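Local coordinates for protein SGNH-hydrolase family esterase (Altererythrobacter indicus, PDB 7C2A) that acts as an esterase of the SGNH-hydrolase family, with a GDSL-type fold, and may cleave the acyl ester of lysophospholipids, at residues 7-12 and 45-50; 11-16 and 77-82; 52-57 and 91-96. All coordinates share one frame; numbering follows the deposited sequence. Where two conformers were deposited one is given.

Interaction 1: 7-12 and 45-50; sequences VILAFG and INAGVS
I45 meets strand 7-12 with both backbone and side chain. Its N-H gives a hydrogen bond to I8 O at 2.8 Å, and its own O takes the N-H of A10, so two bonds of a parallel sheet clamp this one residue. With CG1 anti to the carbonyl carbon (chi1 -54°), the branched side chain reaches two neighbours: CD1 lies 3.6 Å from V7 CG1, while CG2 lies 3.8 Å from L9 CD1. A beta-branched residue suits this place because each arm finds its own partner.

N46 turns to the other face of the sheet, the one A10 is on, where P28 of helix 27-35 packs. Its amide joins two backbones: ND2 bonds F16 O, and OD1 accepts G48 N at 2.9 Å in the carbonyl plane, forming an Asx turn.

A47 N donates to A10 O through a bent bond (135° at the hydrogen). The side chain of A47 returns to the face of I45, where A47 CB lies 3.8 Å from L9 CD1 and close to the ring of F11. Helix 54-66 covers L9 and F11 on this face, and its R60 bonds A47 O, which receives G12 N only weakly.

At G48 a side chain would be crowded by N46 OD1, and the bare CA makes a C-H contact with G12 O, 3.3 Å away. V49 N then bonds that same oxygen at 3.0 Å, from above the carbonyl plane.

The chemistry thus changes along the pair: two sheet bonds and hydrocarbon packing hold I45, whereas around G48 the segment is fixed by the Asx turn of N46 and by the sound bond from V49 N, which implies that polar groups take over there from apolar side chains.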
ATOM      1  N   VAL A   7       8.594 -14.780  12.851  1.00 10.51           N
ATOM      2  CA  VAL A   7       7.916 -13.500  12.978  1.00  9.72           C
ATOM      3  C   VAL A   7       8.183 -12.638  11.751  1.00 10.06           C
ATOM      4  O   VAL A   7       9.339 -12.370  11.404  1.00 10.26           O
ATOM      5  CB  VAL A   7       8.337 -12.796  14.271  1.00 11.23           C
ATOM      6  CG1 VAL A   7       7.682 -11.439  14.372  1.00 11.05           C
ATOM      7  CG2 VAL A   7       7.984 -13.674  15.478  1.00 12.66           C
ATOM      8  N   ILE A   8       7.113 -12.191  11.099  1.00  9.57           N
ATOM      9  CA  ILE A   8       7.200 -11.332   9.924  1.00  8.50           C
ATOM     10  C   ILE A   8       6.401 -10.071  10.206  1.00  8.54           C
ATOM     11  O   ILE A   8       5.261 -10.152  10.664  1.00 10.80           O
ATOM     12  CB  ILE A   8       6.655 -12.029   8.662  1.00  9.65           C
ATOM     13  CG1 ILE A   8       7.418 -13.331   8.391  1.00  9.53           C
ATOM     14  CG2 ILE A   8       6.704 -11.081   7.463  1.00 10.23           C
ATOM     15  CD1 ILE A   8       6.843 -14.169   7.261  1.00 11.84           C
ATOM     16  N   LEU A   9       7.001  -8.910   9.953  1.00  8.99           N
ATOM     17  CA  LEU A   9       6.291  -7.641  10.071  1.00  8.59           C
ATOM     18  C   LEU A   9       5.698  -7.258   8.718  1.00  8.89           C
ATOM     19  O   LEU A   9       6.435  -7.124   7.741  1.00  9.94           O
ATOM     20  CB  LEU A   9       7.267  -6.559  10.522  1.00  9.57           C
ATOM     21  CG  LEU A   9       6.659  -5.161  10.631  1.00  9.82           C
ATOM     22  CD1 LEU A   9       5.601  -5.119  11.728  1.00 12.43           C
ATOM     23  CD2 LEU A   9       7.725  -4.100  10.890  1.00 11.14           C
ATOM     24  N   ALA A  10       4.383  -7.080   8.661  1.00  8.51           N
ATOM     25  CA  ALA A  10       3.704  -6.584   7.463  1.00  8.69           C
ATOM     26  C   ALA A  10       3.403  -5.107   7.692  1.00  8.71           C
ATOM     27  O   ALA A  10       2.436  -4.754   8.367  1.00  9.45           O
ATOM     28  CB  ALA A  10       2.443  -7.401   7.187  1.00  9.43           C
ATOM     29  N   PHE A  11       4.254  -4.236   7.145  1.00  7.91           N
ATOM     30  CA  PHE A  11       4.218  -2.801   7.423  1.00  8.02           C
ATOM     31  C   PHE A  11       3.663  -2.104   6.188  1.00  7.82           C
ATOM     32  O   PHE A  11       4.364  -1.989   5.182  1.00  9.02           O
ATOM     33  CB  PHE A  11       5.632  -2.320   7.747  1.00  8.49           C
ATOM     34  CG  PHE A  11       5.694  -0.929   8.315  1.00  8.11           C
ATOM     35  CD1 PHE A  11       5.303  -0.676   9.619  1.00  9.55           C
ATOM     36  CD2 PHE A  11       6.154   0.140   7.545  1.00  8.78           C
ATOM     37  CE1 PHE A  11       5.364   0.613  10.158  1.00  9.56           C
ATOM     38  CE2 PHE A  11       6.226   1.427   8.071  1.00  9.83           C
ATOM     39  CZ  PHE A  11       5.828   1.666   9.372  1.00 10.18           C
ATOM     40  N   GLY A  12       2.418  -1.658   6.245  1.00  8.40           N
ATOM     41  CA  GLY A  12       1.783  -1.111   5.069  1.00  8.54           C
ATOM     42  C   GLY A  12       0.551  -0.299   5.353  1.00  8.45           C
ATOM     43  O   GLY A  12       0.378   0.245   6.441  1.00  8.76           O
ATOM     44  N   ILE A  45       2.761 -10.067  11.883  1.00 10.01           N
ATOM     45  CA  ILE A  45       2.286  -8.868  12.561  1.00 11.09           C
ATOM     46  C   ILE A  45       1.622  -7.989  11.517  1.00  9.84           C
ATOM     47  O   ILE A  45       2.281  -7.517  10.581  1.00 11.01           O
ATOM     48  CB  ILE A  45       3.459  -8.101  13.187  1.00 11.20           C
ATOM     49  CG1 ILE A  45       4.311  -8.976  14.094  1.00 13.68           C
ATOM     50  CG2 ILE A  45       2.965  -6.862  13.917  1.00 13.46           C
ATOM     51  CD1 ILE A  45       5.731  -8.464  14.169  1.00 14.26           C
ATOM     52  N   ASN A  46       0.332  -7.742  11.674  1.00 10.55           N
ATOM     53  CA  ASN A  46      -0.363  -6.863  10.742  1.00  9.99           C
ATOM     54  C   ASN A  46      -0.196  -5.434  11.233  1.00 10.71           C
ATOM     55  O   ASN A  46      -0.937  -4.964  12.103  1.00 13.32           O
ATOM     56  CB  ASN A  46      -1.827  -7.250  10.581  1.00 12.28           C
ATOM     57  CG  ASN A  46      -2.463  -6.544   9.411  1.00 11.74           C
ATOM     58  OD1 ASN A  46      -2.034  -5.440   9.047  1.00 13.89           O
ATOM     59  ND2 ASN A  46      -3.467  -7.154   8.806  1.00 12.41           N
ATOM     60  N   ALA A  47       0.801  -4.751  10.676  1.00 10.11           N
ATOM     61  CA  ALA A  47       1.020  -3.333  10.916  1.00 10.31           C
ATOM     62  C   ALA A  47       0.545  -2.500   9.737  1.00 10.84           C
ATOM     63  O   ALA A  47       1.148  -1.476   9.405  1.00 11.68           O
ATOM     64  CB  ALA A  47       2.479  -3.048  11.265  1.00 11.18           C
ATOM     65  N   GLY A  48      -0.528  -2.936   9.086  1.00 10.11           N
ATOM     66  CA  GLY A  48      -1.165  -2.115   8.083  1.00 10.41           C
ATOM     67  C   GLY A  48      -2.054  -1.078   8.745  1.00 10.61           C
ATOM     68  O   GLY A  48      -2.780  -1.364   9.700  1.00 13.32           O
ATOM     69  N   VAL A  49      -1.960   0.155   8.255  1.00 10.55           N
ATOM     70  CA  VAL A  49      -2.802   1.244   8.732  1.00 10.84           C
ATOM     71  C   VAL A  49      -3.431   1.892   7.513  1.00 10.63           C
ATOM     72  O   VAL A  49      -2.720   2.411   6.642  1.00 10.64           O
ATOM     73  CB  VAL A  49      -2.013   2.283   9.540  1.00 11.81           C
ATOM     74  CG1 VAL A  49      -2.910   3.453   9.903  1.00 14.14           C
ATOM     75  CG2 VAL A  49      -1.461   1.640  10.792  1.00 12.65           C
ATOM     76  N   SER A  50      -4.758   1.843   7.437  1.00 11.87           N
ATOM     77  CA  SER A  50      -5.483   2.416   6.278  1.00 13.68           C
ATOM     78  C   SER A  50      -5.146   3.903   6.130  1.00 13.88           C
ATOM     79  O   SER A  50      -5.122   4.604   7.144  1.00 15.77           O
ATOM     80  CB  SER A  50      -6.962   2.179   6.403  1.00 14.37           C
ATOM     81  OG  SER A  50      -7.236   0.792   6.281  1.00 18.56           O
TER

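Interaction 2: 11-16 and 77-82; sequences FGDSLF and VELGGN
D13 OD2 is gripped by two waters that tie it to the backbone of 77-82: one donates to it at 2.7 Å and accepts from G80 N and N82 N, the other donates to it and accepts from G81 N. An aspartate thus answers the N-H groups that begin helix 81-85. Its other oxygen, OD1, caps helix 14-17 by accepting L15 N at 3.1 Å on the anti side, and lies 2.6 Å from E78 OE1, close enough to suggest that one of the two acids holds a proton. Their carboxylate planes stand 70° apart.

E78 OE2 accepts D13 N at 3.1 Å, from above its carboxylate plane. The strand position of E78 sets its CB over the F16 ring, 3.8 Å from the centroid, in a CH-pi contact. Beyond it, CG anti to the backbone N (chi1 177°) and a bend at the next torsion bring OE2 back over the same ring. Glycine suits position 12, since a CB there would fall too close to E78 OE2.

G12-D13-S14-L15 is the GDSL signature that names the family; in relatives its serine is the nucleophile, and an asparagine placed like N82 lines the oxyanion hole. A water accepts from S14 N; its contact with N82 ND2, which bonds D52 O, is short and doubtful.

Were E78 an alanine, D13 N would probably be left without its acceptor and a gap would open beside L15 and over the F16 ring.

Behind the acids, E78 N bonds F11 O at 2.9 Å, a bond of the parallel sheet, and L79 CD1 packs 3.8 Å from CE2 of the F11 ring. G80 has backbone angles that call for glycine.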
ATOM      1  N   PHE A  11       4.254  -4.236   7.145  1.00  7.91           N
ATOM      2  CA  PHE A  11       4.218  -2.801   7.423  1.00  8.02           C
ATOM      3  C   PHE A  11       3.663  -2.104   6.188  1.00  7.82           C
ATOM      4  O   PHE A  11       4.364  -1.989   5.182  1.00  9.02           O
ATOM      5  CB  PHE A  11       5.632  -2.320   7.747  1.00  8.49           C
ATOM      6  CG  PHE A  11       5.694  -0.929   8.315  1.00  8.11           C
ATOM      7  CD1 PHE A  11       5.303  -0.676   9.619  1.00  9.55           C
ATOM      8  CD2 PHE A  11       6.154   0.140   7.545  1.00  8.78           C
ATOM      9  CE1 PHE A  11       5.364   0.613  10.158  1.00  9.56           C
ATOM     10  CE2 PHE A  11       6.226   1.427   8.071  1.00  9.83           C
ATOM     11  CZ  PHE A  11       5.828   1.666   9.372  1.00 10.18           C
ATOM     12  N   GLY A  12       2.418  -1.658   6.245  1.00  8.40           N
ATOM     13  CA  GLY A  12       1.783  -1.111   5.069  1.00  8.54           C
ATOM     14  C   GLY A  12       0.551  -0.299   5.353  1.00  8.45           C
ATOM     15  O   GLY A  12       0.378   0.245   6.441  1.00  8.76           O
ATOM     16  N   ASP A  13      -0.302  -0.212   4.337  1.00  9.15           N
ATOM     17  CA  ASP A  13      -1.473   0.656   4.367  1.00  9.69           C
ATOM     18  C   ASP A  13      -2.754  -0.169   4.294  1.00 10.59           C
ATOM     19  O   ASP A  13      -2.807  -1.268   4.856  1.00 10.52           O
ATOM     20  CB  ASP A  13      -1.387   1.755   3.291  1.00 10.06           C
ATOM     21  CG  ASP A  13      -1.169   1.207   1.900  1.00 10.21           C
ATOM     22  OD1 ASP A  13      -1.629   0.072   1.628  1.00 10.90           O
ATOM     23  OD2 ASP A  13      -0.566   1.905   1.055  1.00 10.62           O
ATOM     24  N   SER A  14      -3.783   0.335   3.614  0.50 10.58           N
ATOM     25  CA  SER A  14      -5.052  -0.388   3.553  0.50 12.00           C
ATOM     26  C   SER A  14      -4.934  -1.739   2.859  0.50 11.71           C
ATOM     27  O   SER A  14      -5.787  -2.608   3.083  0.50 12.68           O
ATOM     28  CB  SER A  14      -6.125   0.455   2.863  0.50 15.83           C
ATOM     29  OG  SER A  14      -5.704   0.839   1.566  0.50 19.41           O
ATOM     30  N   LEU A  15      -3.915  -1.939   2.022  1.00 10.86           N
ATOM     31  CA  LEU A  15      -3.738  -3.232   1.372  1.00 12.06           C
ATOM     32  C   LEU A  15      -3.239  -4.299   2.333  1.00 11.04           C
ATOM     33  O   LEU A  15      -3.397  -5.494   2.053  1.00 13.71           O
ATOM     34  CB  LEU A  15      -2.785  -3.103   0.184  1.00 13.25           C
ATOM     35  CG  LEU A  15      -3.182  -2.117  -0.915  1.00 14.88           C
ATOM     36  CD1 LEU A  15      -2.133  -2.104  -2.011  1.00 15.87           C
ATOM     37  CD2 LEU A  15      -4.541  -2.480  -1.505  1.00 18.33           C
ATOM     38  N   PHE A  16      -2.598  -3.906   3.430  1.00  9.92           N
ATOM     39  CA  PHE A  16      -2.274  -4.841   4.496  1.00 10.57           C
ATOM     40  C   PHE A  16      -3.314  -4.839   5.608  1.00 11.61           C
ATOM     41  O   PHE A  16      -3.589  -5.895   6.182  1.00 12.19           O
ATOM     42  CB  PHE A  16      -0.889  -4.534   5.085  1.00 10.13           C
ATOM     43  CG  PHE A  16       0.269  -5.033   4.255  1.00  9.17           C
ATOM     44  CD1 PHE A  16       0.076  -5.667   3.038  1.00 10.90           C
ATOM     45  CD2 PHE A  16       1.562  -4.861   4.712  1.00  9.33           C
ATOM     46  CE1 PHE A  16       1.165  -6.121   2.301  1.00 11.40           C
ATOM     47  CE2 PHE A  16       2.646  -5.305   3.984  1.00 10.15           C
ATOM     48  CZ  PHE A  16       2.449  -5.949   2.782  1.00 10.86           C
ATOM     49  N   VAL A  77       7.485  -4.221   3.377  1.00  8.65           N
ATOM     50  CA  VAL A  77       7.149  -2.798   3.389  1.00  9.16           C
ATOM     51  C   VAL A  77       6.313  -2.494   2.155  1.00  8.25           C
ATOM     52  O   VAL A  77       6.760  -2.715   1.020  1.00  8.91           O
ATOM     53  CB  VAL A  77       8.404  -1.917   3.439  1.00  9.66           C
ATOM     54  CG1 VAL A  77       8.029  -0.444   3.342  1.00 10.87           C
ATOM     55  CG2 VAL A  77       9.200  -2.189   4.701  1.00 11.30           C
ATOM     56  N   GLU A  78       5.109  -1.966   2.380  1.00  8.61           N
ATOM     57  CA  GLU A  78       4.112  -1.754   1.332  1.00  8.57           C
ATOM     58  C   GLU A  78       3.506  -0.367   1.542  1.00  8.17           C
ATOM     59  O   GLU A  78       2.490  -0.225   2.213  1.00  8.51           O
ATOM     60  CB  GLU A  78       3.060  -2.853   1.423  1.00 10.09           C
ATOM     61  CG  GLU A  78       1.914  -2.743   0.450  1.00  9.65           C
ATOM     62  CD  GLU A  78       0.707  -2.005   1.015  1.00  9.44           C
ATOM     63  OE1 GLU A  78       0.170  -1.153   0.271  1.00  9.72           O
ATOM     64  OE2 GLU A  78       0.283  -2.268   2.161  1.00 10.03           O
ATOM     65  N   LEU A  79       4.140   0.659   0.978  1.00  8.71           N
ATOM     66  CA  LEU A  79       3.687   2.026   1.185  1.00  8.82           C
ATOM     67  C   LEU A  79       3.966   2.838  -0.069  1.00  9.32           C
ATOM     68  O   LEU A  79       4.887   2.540  -0.836  1.00  9.63           O
ATOM     69  CB  LEU A  79       4.384   2.701   2.368  1.00  9.36           C
ATOM     70  CG  LEU A  79       3.989   2.184   3.746  1.00  8.40           C
ATOM     71  CD1 LEU A  79       4.902   2.803   4.791  1.00 11.76           C
ATOM     72  CD2 LEU A  79       2.550   2.522   4.044  1.00 10.32           C
ATOM     73  N   GLY A  80       3.184   3.902  -0.234  1.00  9.69           N
ATOM     74  CA  GLY A  80       3.343   4.828  -1.342  1.00 10.85           C
ATOM     75  C   GLY A  80       2.066   5.033  -2.121  1.00 10.49           C
ATOM     76  O   GLY A  80       1.883   6.065  -2.775  1.00 10.97           O
ATOM     77  N   GLY A  81       1.164   4.056  -2.058  1.00 10.20           N
ATOM     78  CA  GLY A  81      -0.107   4.205  -2.744  1.00 12.07           C
ATOM     79  C   GLY A  81      -0.878   5.433  -2.298  1.00 12.78           C
ATOM     80  O   GLY A  81      -1.503   6.113  -3.114  1.00 13.68           O
ATOM     81  N   ASN A  82      -0.826   5.749  -1.004  1.00 10.57           N
ATOM     82  CA  ASN A  82      -1.574   6.934  -0.502  1.00 11.82           C
ATOM     83  C   ASN A  82      -0.891   8.222  -0.973  1.00 12.80           C
ATOM     84  O   ASN A  82      -1.600   9.203  -1.198  1.00 16.03           O
ATOM     85  CB  ASN A  82      -1.852   6.859   0.998  1.00 12.29           C
ATOM     86  CG  ASN A  82      -2.946   5.856   1.284  1.00 14.94           C
ATOM     87  OD1 ASN A  82      -4.058   5.975   0.782  1.00 22.54           O
ATOM     88  ND2 ASN A  82      -2.625   4.842   2.058  1.00 15.52           N
TER
HETATM   89  O   HOH W   1       0.679   4.307   1.117  1.00 10.03           O
HETATM   90  O   HOH W   2       1.155   1.446  -0.979  1.00 11.75           O
HETATM   91  O   HOH W   3      -4.281   2.959   2.401  1.00 17.97           O

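Interaction 3: 52-57 and 91-96; sequences DTTAAG and AEARQN
N96 ND2 donates to T54 OG1 at 3.0 Å, with 160° at the hydrogen and the hydroxyl lying in the plane of the amide. This bond is the polar link between the two segments. The side chains cross at about a right angle, and T54 CB rests 3.6 Å from N96 CB, so the methylene stem packs while the amide bonds. T54 holds OG1 between its backbone N and carbonyl carbon (chi1 63°), which sets the oxygen against helix 90-106, 3.5 Å from A93 CA. Alanine suits that position because its methyl leaves the threonine room to approach.

N96 ND2 also lies 3.5 Å from A55 CB. Both it and A55 N are donors, so those two nitrogens do not bond.

T54 OG1 is held a second time, by D83 OD2, which as a carboxylate probably accepts the hydroxyl's proton; OG1 can then accept from N96. Just before it, T53 is the N-cap: its OG1 accepts A56 N at 3.0 Å, fixing the first turn. D52, preceding T53, forms a salt bridge with R60 further along the same helix.

The contact thus sets the N-terminal turn of helix 54-66 against an early turn of helix 90-106, with helix 81-85 supplying D83 beside them and helix 133-140 packing on A93 and R94.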
ATOM      1  N   ASP A  52      -2.294   5.275   5.422  1.00 11.73           N
ATOM      2  CA  ASP A  52      -0.905   5.676   5.764  1.00 11.00           C
ATOM      3  C   ASP A  52      -0.127   6.090   4.513  1.00 10.33           C
ATOM      4  O   ASP A  52      -0.074   5.330   3.543  1.00 10.81           O
ATOM      5  CB  ASP A  52      -0.120   4.532   6.406  1.00 11.14           C
ATOM      6  CG  ASP A  52       0.265   4.790   7.853  1.00 11.19           C
ATOM      7  OD1 ASP A  52      -0.489   5.490   8.543  1.00 13.03           O
ATOM      8  OD2 ASP A  52       1.299   4.270   8.266  1.00 12.42           O
ATOM      9  N   THR A  53       0.457   7.281   4.565  1.00  9.82           N
ATOM     10  CA  THR A  53       1.383   7.730   3.500  1.00 10.29           C
ATOM     11  C   THR A  53       2.790   7.255   3.891  1.00  9.36           C
ATOM     12  O   THR A  53       2.985   6.727   5.000  1.00  9.10           O
ATOM     13  CB  THR A  53       1.439   9.260   3.461  1.00 11.20           C
ATOM     14  OG1 THR A  53       1.799   9.679   4.778  1.00 11.18           O
ATOM     15  CG2 THR A  53       0.128   9.896   3.049  1.00 12.41           C
ATOM     16  N   THR A  54       3.752   7.410   2.991  1.00  8.97           N
ATOM     17  CA  THR A  54       5.136   7.111   3.349  1.00  9.03           C
ATOM     18  C   THR A  54       5.587   7.926   4.559  1.00  8.48           C
ATOM     19  O   THR A  54       6.320   7.422   5.410  1.00  9.21           O
ATOM     20  CB  THR A  54       6.074   7.314   2.155  1.00  9.45           C
ATOM     21  OG1 THR A  54       6.069   8.697   1.747  1.00  9.63           O
ATOM     22  CG2 THR A  54       5.701   6.393   0.981  1.00 10.16           C
ATOM     23  N   ALA A  55       5.160   9.189   4.658  1.00  9.54           N
ATOM     24  CA  ALA A  55       5.538   9.986   5.823  1.00  9.11           C
ATOM     25  C   ALA A  55       4.928   9.422   7.099  1.00  9.11           C
ATOM     26  O   ALA A  55       5.589   9.373   8.140  1.00  9.22           O
ATOM     27  CB  ALA A  55       5.125  11.448   5.645  1.00  9.98           C
ATOM     28  N   ALA A  56       3.665   8.995   7.038  1.00  8.60           N
ATOM     29  CA  ALA A  56       3.049   8.388   8.212  1.00  9.99           C
ATOM     30  C   ALA A  56       3.782   7.116   8.620  1.00  8.35           C
ATOM     31  O   ALA A  56       3.995   6.858   9.810  1.00  9.44           O
ATOM     32  CB  ALA A  56       1.562   8.118   7.965  1.00 11.14           C
ATOM     33  N   GLY A  57       4.183   6.305   7.641  1.00  9.09           N
ATOM     34  CA  GLY A  57       4.938   5.109   7.965  1.00  9.56           C
ATOM     35  C   GLY A  57       6.270   5.434   8.604  1.00  8.62           C
ATOM     36  O   GLY A  57       6.673   4.807   9.584  1.00  9.56           O
ATOM     37  N   ALA A  91       9.505  12.140  -5.316  1.00  9.68           N
ATOM     38  CA  ALA A  91      10.851  12.272  -4.708  1.00 10.45           C
ATOM     39  C   ALA A  91      10.722  12.217  -3.180  1.00 10.08           C
ATOM     40  O   ALA A  91      11.525  11.549  -2.537  1.00 11.40           O
ATOM     41  CB  ALA A  91      11.501  13.559  -5.170  1.00 13.01           C
ATOM     42  N   GLU A  92       9.726  12.903  -2.626  1.00  9.22           N
ATOM     43  CA  GLU A  92       9.534  12.889  -1.152  1.00  9.38           C
ATOM     44  C   GLU A  92       9.109  11.488  -0.694  1.00  9.22           C
ATOM     45  O   GLU A  92       9.525  11.077   0.386  1.00  9.33           O
ATOM     46  CB  GLU A  92       8.562  13.991  -0.740  1.00 10.79           C
ATOM     47  CG  GLU A  92       9.111  15.378  -1.039  1.00 11.03           C
ATOM     48  CD  GLU A  92       8.234  16.501  -0.532  1.00 12.89           C
ATOM     49  OE1 GLU A  92       7.295  16.210   0.202  1.00 16.79           O
ATOM     50  OE2 GLU A  92       8.486  17.663  -0.881  1.00 13.62           O
ATOM     51  N   ALA A  93       8.284  10.798  -1.481  1.00  9.64           N
ATOM     52  CA  ALA A  93       7.917   9.427  -1.125  1.00  9.44           C
ATOM     53  C   ALA A  93       9.156   8.539  -1.061  1.00  9.59           C
ATOM     54  O   ALA A  93       9.311   7.725  -0.138  1.00 10.04           O
ATOM     55  CB  ALA A  93       6.905   8.876  -2.136  1.00  9.97           C
ATOM     56  N   ARG A  94      10.058   8.701  -2.033  1.00  8.82           N
ATOM     57  CA  ARG A  94      11.309   7.950  -2.030  1.00 10.29           C
ATOM     58  C   ARG A  94      12.141   8.258  -0.794  1.00  9.63           C
ATOM     59  O   ARG A  94      12.718   7.351  -0.185  1.00  9.58           O
ATOM     60  CB  ARG A  94      12.100   8.280  -3.293  1.00  9.18           C
ATOM     61  CG  ARG A  94      13.373   7.466  -3.461  1.00 11.72           C
ATOM     62  CD  ARG A  94      14.128   7.870  -4.729  1.00 12.52           C
ATOM     63  NE  ARG A  94      14.428   9.294  -4.709  1.00 13.89           N
ATOM     64  CZ  ARG A  94      14.135  10.152  -5.684  1.00 14.08           C
ATOM     65  NH1 ARG A  94      14.426  11.438  -5.534  1.00 15.89           N
ATOM     66  NH2 ARG A  94      13.566   9.733  -6.804  1.00 14.39           N
ATOM     67  N   GLN A  95      12.231   9.539  -0.425  1.00  9.09           N
ATOM     68  CA  GLN A  95      12.988   9.929   0.761  1.00  9.93           C
ATOM     69  C   GLN A  95      12.378   9.338   2.023  1.00  8.80           C
ATOM     70  O   GLN A  95      13.097   8.849   2.899  1.00  9.52           O
ATOM     71  CB  GLN A  95      13.006  11.449   0.867  1.00 11.68           C
ATOM     72  CG  GLN A  95      13.717  12.164  -0.265  1.00 19.48           C
ATOM     73  CD  GLN A  95      13.211  13.590  -0.467  1.00 30.03           C
ATOM     74  OE1 GLN A  95      12.644  14.199   0.445  1.00 29.59           O
ATOM     75  NE2 GLN A  95      13.412  14.122  -1.669  1.00 28.03           N
ATOM     76  N   ASN A  96      11.050   9.383   2.135  1.00  9.15           N
ATOM     77  CA  ASN A  96      10.399   8.832   3.319  1.00  8.90           C
ATOM     78  C   ASN A  96      10.598   7.325   3.401  1.00  8.97           C
ATOM     79  O   ASN A  96      10.925   6.789   4.470  1.00  9.59           O
ATOM     80  CB  ASN A  96       8.910   9.174   3.297  1.00  9.67           C
ATOM     81  CG  ASN A  96       8.636  10.651   3.442  1.00  9.31           C
ATOM     82  OD1 ASN A  96       9.471  11.405   3.956  1.00 11.82           O
ATOM     83  ND2 ASN A  96       7.460  11.073   3.012  1.00 10.83           N
TER

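In the fold
Interactions 1 and 2 share F11 and G12 at the end of strand 6-12, which lies between strands 42-48 and 74-78 in a parallel sheet ordered 2-1-3-4-5; their centres are 9 Å apart. Interaction 3 lies in the helical layer on one side, about 11 Å from interaction 2 and 16 Å from interaction 1, centre to centre. Along the chain, interaction 1 closes before interaction 3 opens, whereas the segments of 2 and 3 alternate. N82 and D52 join interactions 2 and 3, as N46 and F16 join 1 and 2. Loops following three adjacent strands thereby converge where SGNH hydrolases generally carry their active site.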